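Local coordinates for protein beta-d-glucoside glucohydrolase (Hypocrea jecorina, PDB 3ZZ1) that probably hydrolyses terminal, non-reducing beta-D-glucosyl residues to release beta-D-glucose, a step in cellulose degradation, at residues T272-V275 with Q279-T282; E447-D452 with D457-G462; G596-A601 with I671-L676; Y13-A18 with A295-G300. All blocks are in the same frame, centred on the assembly; numbering follows the deposited sequence.

Interaction 1: residues T272-V275 with Q279-T282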
loop_
_atom_site.group_PDB
_atom_site.type_symbol
_atom_site.label_atom_id
_atom_site.label_comp_id
_atom_site.label_asym_id
_atom_site.label_seq_id
_atom_site.Cartn_x
_atom_site.Cartn_y
_atom_site.Cartn_z
ATOM N N THR A 272 -14.406 31.027 -11.352
ATOM C CA THR A 272 -14.297 32.424 -11.784
ATOM C C THR A 272 -15.505 33.226 -11.289
ATOM O O THR A 272 -15.341 34.302 -10.716
ATOM C CB THR A 272 -14.134 32.530 -13.326
ATOM O OG1 THR A 272 -12.869 31.975 -13.707
ATOM C CG2 THR A 272 -14.204 33.984 -13.803
ATOM N N ASN A 273 -16.705 32.673 -11.483
ATOM C CA ASN A 273 -17.947 33.300 -11.030
ATOM C C ASN A 273 -18.052 33.428 -9.511
ATOM O O ASN A 273 -18.549 34.439 -9.008
ATOM C CB ASN A 273 -19.165 32.553 -11.582
ATOM C CG ASN A 273 -19.321 32.714 -13.090
ATOM O OD1 ASN A 273 -18.721 33.603 -13.701
ATOM N ND2 ASN A 273 -20.129 31.847 -13.697
ATOM N N ALA A 274 -17.582 32.411 -8.790
ATOM C CA ALA A 274 -17.607 32.417 -7.322
ATOM C C ALA A 274 -16.643 33.444 -6.710
ATOM O O ALA A 274 -16.924 34.011 -5.656
ATOM C CB ALA A 274 -17.327 31.018 -6.770
ATOM N N VAL A 275 -15.515 33.678 -7.377
ATOM C CA VAL A 275 -14.561 34.704 -6.956
ATOM C C VAL A 275 -15.112 36.109 -7.244
ATOM O O VAL A 275 -15.056 36.995 -6.385
ATOM C CB VAL A 275 -13.168 34.494 -7.614
ATOM C CG1 VAL A 275 -12.230 35.645 -7.302
ATOM C CG2 VAL A 275 -12.548 33.177 -7.146
ATOM N N GLN A 279 -17.933 34.910 -3.287
ATOM C CA GLN A 279 -18.247 33.701 -2.520
ATOM C C GLN A 279 -16.991 32.942 -2.103
ATOM O O GLN A 279 -16.967 32.298 -1.053
ATOM C CB GLN A 279 -19.207 32.793 -3.293
ATOM C CG GLN A 279 -20.605 33.375 -3.449
ATOM C CD GLN A 279 -21.136 33.960 -2.153
ATOM O OE1 GLN A 279 -21.170 35.180 -1.975
ATOM N NE2 GLN A 279 -21.533 33.096 -1.235
ATOM N N VAL A 280 -15.954 33.028 -2.933
ATOM C CA VAL A 280 -14.628 32.527 -2.588
ATOM C C VAL A 280 -13.642 33.690 -2.666
ATOM O O VAL A 280 -13.492 34.303 -3.729
ATOM C CB VAL A 280 -14.168 31.376 -3.527
ATOM C CG1 VAL A 280 -12.749 30.931 -3.187
ATOM C CG2 VAL A 280 -15.127 30.194 -3.439
ATOM N N PRO A 281 -12.973 34.005 -1.542
ATOM C CA PRO A 281 -11.988 35.084 -1.551
ATOM C C PRO A 281 -10.819 34.764 -2.480
ATOM O O PRO A 281 -10.450 33.592 -2.639
ATOM C CB PRO A 281 -11.515 35.146 -0.094
ATOM C CG PRO A 281 -11.822 33.795 0.470
ATOM C CD PRO A 281 -13.080 33.365 -0.219
ATOM N N THR A 282 -10.260 35.798 -3.103
ATOM C CA THR A 282 -9.107 35.640 -3.983
ATOM C C THR A 282 -7.917 35.029 -3.240
ATOM O O THR A 282 -7.147 34.264 -3.822
ATOM C CB THR A 282 -8.679 36.981 -4.587
ATOM O OG1 THR A 282 -8.613 37.963 -3.548
ATOM C CG2 THR A 282 -9.667 37.434 -5.640
HETATM O O HOH W 1 -13.954 36.980 -4.030
#

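Interaction 2: residues E447-D452 with D457-G462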
loop_
_atom_site.group_PDB
_atom_site.type_symbol
_atom_site.label_atom_id
_atom_site.label_comp_id
_atom_site.label_asym_id
_atom_site.label_seq_id
_atom_site.Cartn_x
_atom_site.Cartn_y
_atom_site.Cartn_z
ATOM N N GLU A 447 -17.206 -11.570 -11.416
ATOM C CA GLU A 447 -17.738 -12.834 -10.901
ATOM C C GLU A 447 -18.603 -12.625 -9.653
ATOM O O GLU A 447 -18.456 -13.330 -8.657
ATOM C CB GLU A 447 -16.607 -13.842 -10.644
ATOM C CG GLU A 447 -15.923 -14.323 -11.918
ATOM C CD GLU A 447 -14.829 -15.346 -11.668
ATOM O OE1 GLU A 447 -14.992 -16.205 -10.771
ATOM O OE2 GLU A 447 -13.806 -15.294 -12.385
ATOM N N GLY A 448 -19.492 -11.634 -9.719
ATOM C CA GLY A 448 -20.410 -11.336 -8.620
ATOM C C GLY A 448 -19.810 -10.583 -7.444
ATOM O O GLY A 448 -20.486 -10.393 -6.430
ATOM N N ASN A 449 -18.551 -10.158 -7.568
ATOM C CA ASN A 449 -17.892 -9.348 -6.537
ATOM C C ASN A 449 -17.843 -7.868 -6.934
ATOM O O ASN A 449 -17.141 -7.491 -7.879
ATOM C CB ASN A 449 -16.481 -9.877 -6.245
ATOM C CG ASN A 449 -16.495 -11.238 -5.562
ATOM O OD1 ASN A 449 -16.611 -11.333 -4.337
ATOM N ND2 ASN A 449 -16.375 -12.296 -6.356
ATOM N N ALA A 450 -18.578 -7.037 -6.196
ATOM C CA ALA A 450 -18.795 -5.635 -6.574
ATOM C C ALA A 450 -17.591 -4.706 -6.368
ATOM O O ALA A 450 -17.695 -3.492 -6.553
ATOM C CB ALA A 450 -20.034 -5.079 -5.860
ATOM N N GLY A 451 -16.445 -5.275 -6.018
ATOM C CA GLY A 451 -15.253 -4.492 -5.732
ATOM C C GLY A 451 -14.632 -5.078 -4.491
ATOM O O GLY A 451 -13.581 -5.719 -4.561
ATOM N N ASP A 452 -15.297 -4.861 -3.358
ATOM C CA ASP A 452 -15.044 -5.631 -2.149
ATOM C C ASP A 452 -15.378 -7.099 -2.436
ATOM O O ASP A 452 -16.177 -7.392 -3.337
ATOM C CB ASP A 452 -15.904 -5.128 -0.983
ATOM C CG ASP A 452 -15.840 -3.613 -0.801
ATOM O OD1 ASP A 452 -14.742 -3.056 -0.577
ATOM O OD2 ASP A 452 -16.906 -2.975 -0.863
ATOM N N ASP A 457 -13.279 -16.889 0.855
ATOM C CA ASP A 457 -12.995 -18.186 0.241
ATOM C C ASP A 457 -12.181 -18.026 -1.045
ATOM O O ASP A 457 -12.254 -16.976 -1.698
ATOM C CB ASP A 457 -14.301 -18.935 -0.068
ATOM C CG ASP A 457 -15.078 -19.309 1.189
ATOM O OD1 ASP A 457 -14.447 -19.508 2.245
ATOM O OD2 ASP A 457 -16.321 -19.400 1.122
ATOM N N PRO A 458 -11.406 -19.065 -1.419
ATOM C CA PRO A 458 -10.744 -19.041 -2.717
ATOM C C PRO A 458 -11.781 -18.969 -3.830
ATOM O O PRO A 458 -12.856 -19.559 -3.706
ATOM C CB PRO A 458 -10.020 -20.391 -2.766
ATOM C CG PRO A 458 -9.842 -20.777 -1.350
ATOM C CD PRO A 458 -11.056 -20.274 -0.650
ATOM N N TRP A 459 -11.461 -18.229 -4.889
ATOM C CA TRP A 459 -12.295 -18.156 -6.080
ATOM C C TRP A 459 -12.218 -19.469 -6.857
ATOM O O TRP A 459 -11.381 -20.328 -6.558
ATOM C CB TRP A 459 -11.824 -17.013 -6.975
ATOM C CG TRP A 459 -12.220 -15.632 -6.518
ATOM C CD1 TRP A 459 -12.299 -15.176 -5.232
ATOM C CD2 TRP A 459 -12.553 -14.517 -7.359
ATOM N NE1 TRP A 459 -12.677 -13.852 -5.218
ATOM C CE2 TRP A 459 -12.835 -13.420 -6.509
ATOM C CE3 TRP A 459 -12.647 -14.340 -8.748
ATOM C CZ2 TRP A 459 -13.212 -12.164 -7.002
ATOM C CZ3 TRP A 459 -13.021 -13.089 -9.238
ATOM C CH2 TRP A 459 -13.297 -12.017 -8.361
ATOM N N HIS A 460 -13.093 -19.616 -7.852
ATOM C CA HIS A 460 -13.056 -20.747 -8.790
ATOM C C HIS A 460 -13.008 -22.113 -8.110
ATOM O O HIS A 460 -12.318 -23.024 -8.584
ATOM C CB HIS A 460 -11.857 -20.634 -9.737
ATOM C CG HIS A 460 -11.715 -19.299 -10.392
ATOM N ND1 HIS A 460 -12.747 -18.686 -11.069
ATOM C CD2 HIS A 460 -10.649 -18.474 -10.501
ATOM C CE1 HIS A 460 -12.325 -17.533 -11.553
ATOM N NE2 HIS A 460 -11.056 -17.381 -11.224
ATOM N N ASN A 461 -13.723 -22.245 -6.996
ATOM C CA ASN A 461 -13.854 -23.526 -6.303
ATOM C C ASN A 461 -12.513 -24.079 -5.802
ATOM O O ASN A 461 -12.308 -25.295 -5.740
ATOM C CB ASN A 461 -14.553 -24.542 -7.219
ATOM C CG ASN A 461 -15.777 -25.151 -6.575
ATOM O OD1 ASN A 461 -16.691 -24.433 -6.151
ATOM N ND2 ASN A 461 -15.815 -26.481 -6.511
ATOM N N GLY A 462 -11.610 -23.167 -5.445
ATOM C CA GLY A 462 -10.259 -23.505 -5.002
ATOM C C GLY A 462 -10.187 -24.505 -3.865
ATOM O O GLY A 462 -9.328 -25.389 -3.868
HETATM O O HOH W 2 -14.802 -17.591 -8.541
HETATM O O HOH W 3 -14.382 -13.017 -3.157
#

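Interaction 3: residues G596-A601 with I671-L676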
loop_
_atom_site.group_PDB
_atom_site.type_symbol
_atom_site.label_atom_id
_atom_site.label_comp_id
_atom_site.label_asym_id
_atom_site.label_seq_id
_atom_site.Cartn_x
_atom_site.Cartn_y
_atom_site.Cartn_z
ATOM N N GLY A 596 5.160 14.257 27.837
ATOM C CA GLY A 596 4.382 15.465 27.600
ATOM C C GLY A 596 4.000 15.651 26.145
ATOM O O GLY A 596 4.283 14.787 25.305
ATOM N N PRO A 597 3.349 16.783 25.831
ATOM C CA PRO A 597 3.047 17.072 24.429
ATOM C C PRO A 597 4.310 17.336 23.608
ATOM O O PRO A 597 5.357 17.688 24.160
ATOM C CB PRO A 597 2.171 18.329 24.500
ATOM C CG PRO A 597 2.472 18.947 25.832
ATOM C CD PRO A 597 2.817 17.810 26.747
ATOM N N ALA A 598 4.210 17.131 22.298
ATOM C CA ALA A 598 5.237 17.582 21.367
ATOM C C ALA A 598 5.305 19.101 21.474
ATOM O O ALA A 598 4.277 19.746 21.683
ATOM C CB ALA A 598 4.890 17.154 19.965
ATOM N N THR A 599 6.505 19.670 21.359
ATOM C CA THR A 599 6.692 21.113 21.582
ATOM C C THR A 599 7.257 21.904 20.396
ATOM O O THR A 599 7.226 23.139 20.407
ATOM C CB THR A 599 7.567 21.399 22.823
ATOM O OG1 THR A 599 8.829 20.750 22.670
ATOM C CG2 THR A 599 6.891 20.900 24.103
ATOM N N GLY A 600 7.770 21.207 19.382
ATOM C CA GLY A 600 8.350 21.874 18.213
ATOM C C GLY A 600 7.305 22.612 17.395
ATOM O O GLY A 600 6.124 22.280 17.456
ATOM N N ALA A 601 7.734 23.626 16.641
ATOM C CA ALA A 601 6.827 24.365 15.762
ATOM C C ALA A 601 6.370 23.437 14.648
ATOM O O ALA A 601 7.121 22.551 14.240
ATOM C CB ALA A 601 7.513 25.590 15.189
ATOM N N ILE A 671 13.590 4.901 17.243
ATOM C CA ILE A 671 12.281 5.285 17.754
ATOM C C ILE A 671 12.099 6.800 17.749
ATOM O O ILE A 671 12.806 7.524 18.453
ATOM C CB ILE A 671 12.037 4.703 19.164
ATOM C CG1 ILE A 671 12.070 3.169 19.108
ATOM C CG2 ILE A 671 10.715 5.210 19.738
ATOM C CD1 ILE A 671 11.915 2.498 20.450
ATOM N N ARG A 672 11.153 7.264 16.933
ATOM C CA ARG A 672 10.807 8.677 16.850
ATOM C C ARG A 672 9.907 9.028 18.024
ATOM O O ARG A 672 9.285 8.140 18.624
ATOM C CB ARG A 672 10.085 8.983 15.532
ATOM C CG ARG A 672 10.843 8.540 14.273
ATOM C CD ARG A 672 9.942 8.512 13.042
ATOM N NE ARG A 672 8.793 7.624 13.216
ATOM C CZ ARG A 672 7.951 7.257 12.249
ATOM N NH1 ARG A 672 8.110 7.689 11.009
ATOM N NH2 ARG A 672 6.937 6.446 12.530
ATOM N N ARG A 673 9.821 10.316 18.349
ATOM C CA ARG A 673 8.955 10.747 19.436
ATOM C C ARG A 673 7.510 10.264 19.260
ATOM O O ARG A 673 6.880 9.817 20.228
ATOM C CB ARG A 673 8.982 12.263 19.627
ATOM C CG ARG A 673 8.152 12.680 20.829
ATOM C CD ARG A 673 8.098 14.173 21.055
ATOM N NE ARG A 673 7.329 14.452 22.270
ATOM C CZ ARG A 673 7.819 14.356 23.502
ATOM N NH1 ARG A 673 9.084 14.003 23.695
ATOM N NH2 ARG A 673 7.044 14.615 24.541
ATOM N N ARG A 674 6.998 10.348 18.033
ATOM C CA ARG A 674 5.620 9.929 17.737
ATOM C C ARG A 674 5.384 8.426 17.964
ATOM O O ARG A 674 4.257 8.004 18.231
ATOM C CB ARG A 674 5.206 10.352 16.319
ATOM C CG ARG A 674 5.875 9.576 15.187
ATOM C CD ARG A 674 5.737 10.301 13.855
ATOM N NE ARG A 674 4.365 10.308 13.351
ATOM C CZ ARG A 674 3.898 9.513 12.387
ATOM N NH1 ARG A 674 4.685 8.615 11.793
ATOM N NH2 ARG A 674 2.629 9.620 12.011
ATOM N N ASP A 675 6.451 7.631 17.877
ATOM C CA ASP A 675 6.367 6.184 18.112
ATOM C C ASP A 675 6.088 5.836 19.574
ATOM O O ASP A 675 5.741 4.699 19.885
ATOM C CB ASP A 675 7.635 5.473 17.620
ATOM C CG ASP A 675 7.857 5.635 16.119
ATOM O OD1 ASP A 675 6.865 5.646 15.350
ATOM O OD2 ASP A 675 9.031 5.750 15.709
ATOM N N LEU A 676 6.238 6.820 20.461
ATOM C CA LEU A 676 5.901 6.669 21.881
ATOM C C LEU A 676 4.714 7.552 22.290
ATOM O O LEU A 676 4.426 7.710 23.482
ATOM C CB LEU A 676 7.121 6.991 22.762
ATOM C CG LEU A 676 8.411 6.183 22.556
ATOM C CD1 LEU A 676 9.535 6.736 23.419
ATOM C CD2 LEU A 676 8.193 4.706 22.859
#

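Interaction 4: residues Y13-A18 with A295-G300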
loop_
_atom_site.group_PDB
_atom_site.type_symbol
_atom_site.label_atom_id
_atom_site.label_comp_id
_atom_site.label_asym_id
_atom_site.label_seq_id
_atom_site.Cartn_x
_atom_site.Cartn_y
_atom_site.Cartn_z
ATOM N N TYR A 13 8.334 27.539 -1.993
ATOM C CA TYR A 13 7.355 28.584 -1.683
ATOM C C TYR A 13 7.769 29.980 -2.149
ATOM O O TYR A 13 6.945 30.718 -2.680
ATOM C CB TYR A 13 7.000 28.576 -0.192
ATOM C CG TYR A 13 5.686 27.885 0.084
ATOM C CD1 TYR A 13 5.469 26.566 -0.328
ATOM C CD2 TYR A 13 4.650 28.553 0.735
ATOM C CE1 TYR A 13 4.252 25.931 -0.098
ATOM C CE2 TYR A 13 3.432 27.925 0.973
ATOM C CZ TYR A 13 3.240 26.616 0.554
ATOM O OH TYR A 13 2.042 25.986 0.786
ATOM N N ASP A 14 9.042 30.325 -1.960
ATOM C CA ASP A 14 9.591 31.596 -2.460
ATOM C C ASP A 14 9.411 31.702 -3.973
ATOM O O ASP A 14 8.937 32.721 -4.477
ATOM C CB ASP A 14 11.076 31.742 -2.100
ATOM C CG ASP A 14 11.323 31.766 -0.595
ATOM O OD1 ASP A 14 10.407 32.122 0.173
ATOM O OD2 ASP A 14 12.449 31.427 -0.179
ATOM N N LYS A 15 9.788 30.637 -4.684
ATOM C CA LYS A 15 9.612 30.561 -6.136
ATOM C C LYS A 15 8.146 30.659 -6.546
ATOM O O LYS A 15 7.815 31.365 -7.507
ATOM C CB LYS A 15 10.215 29.268 -6.691
ATOM C CG LYS A 15 11.724 29.239 -6.733
ATOM C CD LYS A 15 12.204 27.829 -7.052
ATOM C CE LYS A 15 13.702 27.688 -6.864
ATOM N NZ LYS A 15 14.138 26.305 -7.217
ATOM N N ALA A 16 7.279 29.948 -5.824
ATOM C CA ALA A 16 5.848 29.920 -6.135
ATOM C C ALA A 16 5.195 31.291 -5.983
ATOM O O ALA A 16 4.334 31.661 -6.780
ATOM C CB ALA A 16 5.126 28.885 -5.276
ATOM N N LYS A 17 5.617 32.040 -4.962
ATOM C CA LYS A 17 5.058 33.366 -4.689
ATOM C C LYS A 17 5.426 34.379 -5.771
ATOM O O LYS A 17 4.583 35.178 -6.188
ATOM C CB LYS A 17 5.475 33.875 -3.302
ATOM C CG LYS A 17 4.827 33.135 -2.129
ATOM C CD LYS A 17 3.301 33.230 -2.175
ATOM C CE LYS A 17 2.653 32.705 -0.899
ATOM N NZ LYS A 17 1.178 32.552 -1.095
ATOM N N ALA A 18 6.678 34.334 -6.228
ATOM C CA ALA A 18 7.128 35.180 -7.340
ATOM C C ALA A 18 6.355 34.896 -8.633
ATOM O O ALA A 18 6.003 35.826 -9.356
ATOM C CB ALA A 18 8.627 35.030 -7.568
ATOM N N ALA A 295 4.744 22.735 -5.559
ATOM C CA ALA A 295 4.986 21.312 -5.795
ATOM C C ALA A 295 5.771 21.105 -7.083
ATOM O O ALA A 295 6.621 20.213 -7.176
ATOM C CB ALA A 295 3.665 20.552 -5.849
ATOM N N TRP A 296 5.474 21.949 -8.066
ATOM C CA TRP A 296 6.140 21.962 -9.360
ATOM C C TRP A 296 7.597 22.405 -9.204
ATOM O O TRP A 296 8.512 21.777 -9.760
ATOM C CB TRP A 296 5.354 22.898 -10.283
ATOM C CG TRP A 296 5.786 22.973 -11.727
ATOM C CD1 TRP A 296 5.812 21.954 -12.635
ATOM C CD2 TRP A 296 6.177 24.156 -12.439
ATOM N NE1 TRP A 296 6.229 22.422 -13.858
ATOM C CE2 TRP A 296 6.453 23.772 -13.766
ATOM C CE3 TRP A 296 6.327 25.504 -12.078
ATOM C CZ2 TRP A 296 6.878 24.688 -14.740
ATOM C CZ3 TRP A 296 6.752 26.417 -13.048
ATOM C CH2 TRP A 296 7.025 26.001 -14.360
ATOM N N TYR A 297 7.815 23.469 -8.430
ATOM C CA TYR A 297 9.162 23.974 -8.171
ATOM C C TYR A 297 9.970 23.037 -7.281
ATOM O O TYR A 297 11.180 22.887 -7.476
ATOM C CB TYR A 297 9.117 25.369 -7.549
ATOM C CG TYR A 297 8.808 26.472 -8.535
ATOM C CD1 TYR A 297 9.683 26.765 -9.577
ATOM C CD2 TYR A 297 7.651 27.239 -8.416
ATOM C CE1 TYR A 297 9.406 27.790 -10.491
ATOM C CE2 TYR A 297 7.363 28.260 -9.323
ATOM C CZ TYR A 297 8.245 28.527 -10.355
ATOM O OH TYR A 297 7.968 29.541 -11.250
ATOM N N LEU A 298 9.293 22.418 -6.313
ATOM C CA LEU A 298 9.901 21.471 -5.373
ATOM C C LEU A 298 10.532 20.280 -6.083
ATOM O O LEU A 298 11.606 19.822 -5.699
ATOM C CB LEU A 298 8.858 20.973 -4.357
ATOM C CG LEU A 298 9.275 19.918 -3.315
ATOM C CD1 LEU A 298 10.033 20.532 -2.161
ATOM C CD2 LEU A 298 8.059 19.162 -2.796
ATOM N N THR A 299 9.851 19.786 -7.113
ATOM C CA THR A 299 10.290 18.612 -7.865
ATOM C C THR A 299 11.172 18.986 -9.051
ATOM O O THR A 299 11.583 18.113 -9.817
ATOM C CB THR A 299 9.092 17.792 -8.382
ATOM O OG1 THR A 299 8.128 18.675 -8.969
ATOM C CG2 THR A 299 8.438 17.015 -7.245
ATOM N N GLY A 300 11.446 20.280 -9.205
ATOM C CA GLY A 300 12.336 20.775 -10.250
ATOM C C GLY A 300 11.763 20.695 -11.652
ATOM O O GLY A 300 12.502 20.709 -12.633
HETATM O O HOH W 4 12.896 24.282 -8.928
HETATM O O HOH W 5 12.505 24.671 -5.522
HETATM O O HOH W 6 9.343 31.816 -9.430
#

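Interaction 1: residues T272-V275 with Q279-T282
A274 meets Q279 and V280 through its carbonyl oxygen, near the end of helix 269-276. A274 O accepts twice: Q279 N, 2.7 Å away, lies nearly on the C=O axis, though its N-H points aside (139°), while V280 N, at 3.1 Å and above the carbonyl plane, makes the straighter bond (162°). This forked grip is the tight part of the contact. Beside it, V275 CA makes a CH...O contact of 3.4 Å with V280 O, and A274 CB lies 4.1 Å from V280 CG2. V275 sends CG1 anti to its own nitrogen (chi1 173°), where it touches T282 CG2 at 3.5 Å, the two side chains meeting at about a right angle. Small or branched apolar residues suit this buried side, because the backbones come close enough to bond directly.

The solvent side is looser. T282 and Q279 are exposed, the glutamine chain leading away, and a single water donates to both V275 O and V280 O, joining two carbonyl oxygens that cannot bond each other directly.

The result is a short helix-to-helix connection: P281 takes the N-cap position of helix 282-298, V280 rests on A247 and N248 of helix 244-249, and V275 leans on L25 of helix 25-32.

Interaction 2: residues E447-D452 with D457-G462
N449 and W459 approach from opposite directions with their flat groups nearly parallel, the amide plane only 15° from the indole plane. The amide lies toward the rim of the six-membered ring, with ND2 of N449 3.2 Å from CZ2 of W459. A flat, polar side chain suits this place, since it can lie along the aromatic surface and still serve hydrogen bonds at its ends: OD1 accepts from N454 N, and ND2 makes a weak bond to V446 O. Bonds within its own loop thus help hold the amide in this orientation.

E447 reaches the other end of the same indole. The backbone places its CB 3.9 Å from CZ3 of W459; with CG anti to the carbonyl carbon (chi1 -68°), the extended chain then carries the carboxylate past the ring, OE1 lying 3.6 Å from CE3 of W459. The carboxylate is tilted 56° from the indole. E447 also crosses the H460 side chain at about a right angle, without a direct hydrogen bond. The imidazole NE2 is bonded to D374 O.

Two waters make the polar links. One donates to E447 OE1 at 2.6 Å and accepts from H460 N at 2.7 Å; the other accepts from W459 NE1 at 2.8 Å and lies beside N449 OD1. H460 N lies in the type I' turn W459-G462, closed by G462 N to W459 O, just ahead of helix 462-472. In this loop of the family 3 C-terminal domain, polar groups thus rest against the indole while their bonds go to waters and to the loop itself, and the water at OE1 probably eases the charge of E447.

Interaction 3: residues G596-A601 with I671-L676
R673 reaches G596 because its side chain is fully stretched: CG lies opposite the backbone nitrogen (chi1 -176°), and the next two torsions are also extended, a run that carries NE across to the strand. The last torsion, chi4 at 80°, then swings the guanidinium to present NH2 to G596 O at 2.9 Å. The oxygen lies close to the guanidinium plane, but seen from the glycine the nitrogen stands 59° out of the carbonyl plane, and the N-H...O path is bent. Glycine fits at 596, since with its positive phi a CB would be jammed against the preceding carbonyl. P597 O is a further 3.5 Å neighbour of R673 NH2, and A598 CA rests 3.9 Å from R673 NE. A long side chain with several N-H groups suits a site walled by backbone carbonyls; NH1 also bonds to K594 O. An alanine at R673 is likely to leave the carbonyls of G596 and K594 without this donor and to open a gap beside A598.

The neighbouring R672 behaves differently. It grips D675 side-on, NE to OD2 at 3.1 Å and NH2 to OD1 at 2.9 Å, and its backbone N adds a second bond to OD2. This salt bridge spans the short 3-10 turn that follows strand 664-672. R672 and R674 also form salt bridges with D191 of helix 178-194, tying the turn of the fibronectin type III-like domain to the family 3 N-terminal domain.

Chemically, then, the tie to 596-601 is a cation held by neutral carbonyl oxygens, and a long, weak ion pair from NE to D609 probably helps balance its charge.

Interaction 4: residues Y13-A18 with A295-G300
K15 and Y297 make the main contact, and it is apolar: K15 CB sits over one face of the phenol ring, 3.7 Å from its centroid and 14° off the normal, a CH-pi contact. K15 CD lies 3.7 Å from CD1 of Y297, and W296 CE3 lies over the opposite face. Y297 CG stands anti to its carbonyl carbon (chi1 -77°), which carries the ring toward helix 8-20, while A16, small enough to let the helices approach, adds CB 4.4 Å from Y297 CD2. A serine in place of Y297 would probably leave the lysine methylenes without their aromatic partner and open a gap against helix 8-20.

No direct hydrogen bond joins the segments; water does. Two waters each accept from K15 NZ and donate to Y297 O; a lysine suits this exposed edge, where its ammonium reaches the carbonyl through water. A third donates to K15 O and has only a weak link to Y297 OH.

Within 295-300, T299 OG1 donates to A295 O at 2.8 Å, in the carbonyl plane on a lone pair. G300, with its positive phi, closes helix 282-298 in a Schellman motif: a capped helix end of the TIM-barrel-like N-terminal domain, packed through an aromatic CH-pi contact against helix 8-20.

Interactions 1 and 4 involve helix 282-298 at its two ends: residues 279-282 lead into it, and residues 295-300 finish it, with centres about 24 Å apart. Interaction 1 is largely buried and relies on direct backbone bonds, whereas interaction 4 is only partly buried and combines an aromatic face with waters. Interactions 2 and 3 are also partly buried, but lie on opposite sides of the chain's centre, about 44 Å apart between centres. Interaction 2 belongs to the C-terminal domain and links two parts of one loop through an indole and water. Interaction 3, whose 671-676 segment belongs to the fibronectin type III-like domain, uses an arginine cation against carbonyl oxygens. None of the four touches another.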